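Local coordinates for Tol-Pal system protein TolB (Acinetobacter baumannii, PDB 7MX5) that is the periplasmic component of the Tol-Pal system, which probably acts in outer membrane invagination during cell division and in keeping that membrane intact, at residues Ile196-Leu201 / Thr205-Thr210. Sequence-based numbering, arbitrary orientation.
Sequences IYLQDL and TREVIT
The guanidinium of Arg206 lies flat on the ring of Tyr197, planes 27° apart, a cation-pi stack with Arg206 CZ 3.6 Å from the ring centroid. NH2 sits over the middle of the ring and also forms a salt bridge with Glu190; a bend at chi3 (-73°) turns the planar head onto the ring. Tyrosine offers a broad flat face, and arginine's flat charged end can stack and pair at once. Val208 CG2 reaches Tyr197 CE2 at 3.4 Å. Backbone bonds join the strands: Leu198 N to Glu207 O (2.8 Å) and, nearer the turn, Asp200 N to Thr205 O; the return bond from Glu207 N to Leu198 O is weak. These are the last two strands of a four-stranded antiparallel propeller blade, 206-211 forming one edge. At the other end Ile196 faces Ile209 and Thr210 in a classic beta bulge: Ile196 N binds Thr210 O at 2.9 Å and Ile196 O accepts from Ile209 N at 2.7 Å. On the face opposite Tyr197, beta-branched Ile196 and Thr210 suit extended strands and set CD1 against CG2 (4.0 Å) in an apolar patch with Leu198, whose CB meets Ile209 CG1 (3.7 Å); Ile196 and Ile209 also touch Met228 of the next blade.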
ATOM      1  N   ILE A 196      18.074 -12.508  -5.232  1.00 34.92           N
ATOM      2  CA  ILE A 196      16.641 -12.243  -5.273  1.00 42.97           C
ATOM      3  C   ILE A 196      15.910 -13.556  -5.030  1.00 38.93           C
ATOM      4  O   ILE A 196      16.012 -14.492  -5.831  1.00 36.16           O
ATOM      5  CB  ILE A 196      16.223 -11.614  -6.610  1.00 33.64           C
ATOM      6  CG1 ILE A 196      16.711 -10.165  -6.693  1.00 33.86           C
ATOM      7  CG2 ILE A 196      14.712 -11.675  -6.776  1.00 29.06           C
ATOM      8  CD1 ILE A 196      16.416  -9.498  -8.019  1.00 32.42           C
ATOM      9  N   TYR A 197      15.184 -13.632  -3.922  1.00 33.90           N
ATOM     10  CA  TYR A 197      14.419 -14.815  -3.565  1.00 32.09           C
ATOM     11  C   TYR A 197      12.952 -14.616  -3.927  1.00 43.75           C
ATOM     12  O   TYR A 197      12.463 -13.488  -4.004  1.00 39.56           O
ATOM     13  CB  TYR A 197      14.548 -15.117  -2.071  1.00 32.70           C
ATOM     14  CG  TYR A 197      15.934 -15.546  -1.639  1.00 44.83           C
ATOM     15  CD1 TYR A 197      16.900 -14.606  -1.303  1.00 49.37           C
ATOM     16  CD2 TYR A 197      16.272 -16.889  -1.559  1.00 46.81           C
ATOM     17  CE1 TYR A 197      18.166 -14.994  -0.904  1.00 50.86           C
ATOM     18  CE2 TYR A 197      17.533 -17.286  -1.154  1.00 50.89           C
ATOM     19  CZ  TYR A 197      18.478 -16.335  -0.832  1.00 56.16           C
ATOM     20  OH  TYR A 197      19.736 -16.726  -0.435  1.00 49.81           O
ATOM     21  N   LEU A 198      12.256 -15.728  -4.158  1.00 41.19           N
ATOM     22  CA  LEU A 198      10.819 -15.725  -4.414  1.00 35.66           C
ATOM     23  C   LEU A 198      10.167 -16.661  -3.405  1.00 42.14           C
ATOM     24  O   LEU A 198      10.381 -17.876  -3.452  1.00 47.28           O
ATOM     25  CB  LEU A 198      10.507 -16.154  -5.846  1.00 29.27           C
ATOM     26  CG  LEU A 198       9.071 -15.888  -6.303  1.00 50.51           C
ATOM     27  CD1 LEU A 198       8.665 -14.452  -5.994  1.00 35.73           C
ATOM     28  CD2 LEU A 198       8.910 -16.187  -7.784  1.00 44.59           C
ATOM     29  N   GLN A 199       9.369 -16.098  -2.502  1.00 41.97           N
ATOM     30  CA  GLN A 199       8.848 -16.821  -1.348  1.00 43.07           C
ATOM     31  C   GLN A 199       7.355 -17.070  -1.520  1.00 38.61           C
ATOM     32  O   GLN A 199       6.570 -16.122  -1.628  1.00 44.96           O
ATOM     33  CB  GLN A 199       9.117 -16.042  -0.061  1.00 46.53           C
ATOM     34  CG  GLN A 199       8.773 -16.802   1.206  1.00 43.03           C
ATOM     35  CD  GLN A 199       9.769 -16.546   2.319  1.00 50.37           C
ATOM     36  OE1 GLN A 199      10.905 -16.144   2.071  1.00 47.98           O
ATOM     37  NE2 GLN A 199       9.347 -16.782   3.557  1.00 54.15           N
ATOM     38  N   ASP A 200       6.970 -18.344  -1.535  1.00 46.96           N
ATOM     39  CA  ASP A 200       5.561 -18.717  -1.544  1.00 51.49           C
ATOM     40  C   ASP A 200       4.965 -18.459  -0.165  1.00 48.72           C
ATOM     41  O   ASP A 200       5.379 -19.075   0.820  1.00 52.86           O
ATOM     42  CB  ASP A 200       5.413 -20.187  -1.936  1.00 47.36           C
ATOM     43  CG  ASP A 200       3.968 -20.598  -2.174  1.00 49.05           C
ATOM     44  OD1 ASP A 200       3.110 -20.341  -1.306  1.00 54.55           O
ATOM     45  OD2 ASP A 200       3.692 -21.188  -3.240  1.00 68.85           O
ATOM     46  N   LEU A 201       3.993 -17.551  -0.091  1.00 47.94           N
ATOM     47  CA  LEU A 201       3.403 -17.192   1.193  1.00 45.08           C
ATOM     48  C   LEU A 201       2.434 -18.241   1.726  1.00 47.53           C
ATOM     49  O   LEU A 201       2.060 -18.169   2.901  1.00 36.75           O
ATOM     50  CB  LEU A 201       2.690 -15.844   1.087  1.00 42.04           C
ATOM     51  CG  LEU A 201       3.581 -14.658   0.719  1.00 44.59           C
ATOM     52  CD1 LEU A 201       2.738 -13.455   0.344  1.00 31.39           C
ATOM     53  CD2 LEU A 201       4.523 -14.324   1.866  1.00 32.26           C
ATOM     54  N   THR A 205       7.730 -22.000   1.307  1.00 48.71           N
ATOM     55  CA  THR A 205       8.932 -22.281   0.530  1.00 57.74           C
ATOM     56  C   THR A 205       9.390 -21.082  -0.297  1.00 49.67           C
ATOM     57  O   THR A 205       8.581 -20.266  -0.752  1.00 37.86           O
ATOM     58  CB  THR A 205       8.677 -23.471  -0.395  1.00 43.62           C
ATOM     59  OG1 THR A 205       7.642 -23.130  -1.327  1.00 52.37           O
ATOM     60  CG2 THR A 205       8.248 -24.688   0.409  1.00 51.92           C
ATOM     61  N   ARG A 206      10.703 -20.995  -0.502  1.00 35.95           N
ATOM     62  CA  ARG A 206      11.336 -19.958  -1.310  1.00 42.80           C
ATOM     63  C   ARG A 206      12.167 -20.605  -2.416  1.00 42.77           C
ATOM     64  O   ARG A 206      12.296 -21.830  -2.495  1.00 52.10           O
ATOM     65  CB  ARG A 206      12.222 -19.046  -0.454  1.00 40.76           C
ATOM     66  CG  ARG A 206      13.589 -19.642  -0.148  1.00 54.72           C
ATOM     67  CD  ARG A 206      14.194 -19.091   1.128  1.00 46.26           C
ATOM     68  NE  ARG A 206      14.679 -17.722   1.027  1.00 52.93           N
ATOM     69  CZ  ARG A 206      15.709 -17.253   1.718  1.00 52.05           C
ATOM     70  NH1 ARG A 206      16.385 -18.020   2.558  1.00 37.99           N
ATOM     71  NH2 ARG A 206      16.070 -15.983   1.562  1.00 52.93           N
ATOM     72  N   GLU A 207      12.742 -19.761  -3.270  1.00 43.71           N
ATOM     73  CA  GLU A 207      13.639 -20.209  -4.326  1.00 42.96           C
ATOM     74  C   GLU A 207      14.458 -19.019  -4.805  1.00 46.31           C
ATOM     75  O   GLU A 207      13.978 -17.882  -4.814  1.00 46.51           O
ATOM     76  CB  GLU A 207      12.872 -20.837  -5.494  1.00 46.89           C
ATOM     77  CG  GLU A 207      11.895 -19.893  -6.176  1.00 47.46           C
ATOM     78  CD  GLU A 207      11.503 -20.363  -7.562  1.00 52.46           C
ATOM     79  OE1 GLU A 207      12.375 -20.899  -8.279  1.00 56.47           O
ATOM     80  OE2 GLU A 207      10.324 -20.194  -7.937  1.00 64.76           O
ATOM     81  N   VAL A 208      15.698 -19.291  -5.199  1.00 44.54           N
ATOM     82  CA  VAL A 208      16.589 -18.241  -5.681  1.00 36.97           C
ATOM     83  C   VAL A 208      16.227 -17.916  -7.123  1.00 43.90           C
ATOM     84  O   VAL A 208      16.311 -18.774  -8.008  1.00 36.92           O
ATOM     85  CB  VAL A 208      18.060 -18.659  -5.566  1.00 46.37           C
ATOM     86  CG1 VAL A 208      18.939 -17.716  -6.375  1.00 46.36           C
ATOM     87  CG2 VAL A 208      18.486 -18.653  -4.120  1.00 55.23           C
ATOM     88  N   ILE A 209      15.824 -16.670  -7.361  1.00 48.96           N
ATOM     89  CA  ILE A 209      15.540 -16.231  -8.720  1.00 41.73           C
ATOM     90  C   ILE A 209      16.835 -15.914  -9.458  1.00 41.58           C
ATOM     91  O   ILE A 209      17.091 -16.440 -10.548  1.00 37.02           O
ATOM     92  CB  ILE A 209      14.583 -15.025  -8.698  1.00 45.36           C
ATOM     93  CG1 ILE A 209      13.163 -15.478  -8.352  1.00 34.20           C
ATOM     94  CG2 ILE A 209      14.592 -14.331 -10.029  1.00 49.55           C
ATOM     95  CD1 ILE A 209      12.595 -16.497  -9.314  1.00 35.79           C
ATOM     96  N   THR A 210      17.678 -15.066  -8.872  1.00 44.20           N
ATOM     97  CA  THR A 210      18.982 -14.758  -9.441  1.00 43.66           C
ATOM     98  C   THR A 210      19.933 -14.365  -8.319  1.00 49.97           C
ATOM     99  O   THR A 210      19.509 -13.960  -7.233  1.00 46.53           O
ATOM    100  CB  THR A 210      18.901 -13.641 -10.490  1.00 40.98           C
ATOM    101  OG1 THR A 210      20.133 -13.580 -11.219  1.00 53.71           O
ATOM    102  CG2 THR A 210      18.639 -12.297  -9.828  1.00 41.25           C
TER
HETATM  103  O   HOH W   1       8.857 -20.591  -4.122  1.00 43.05           O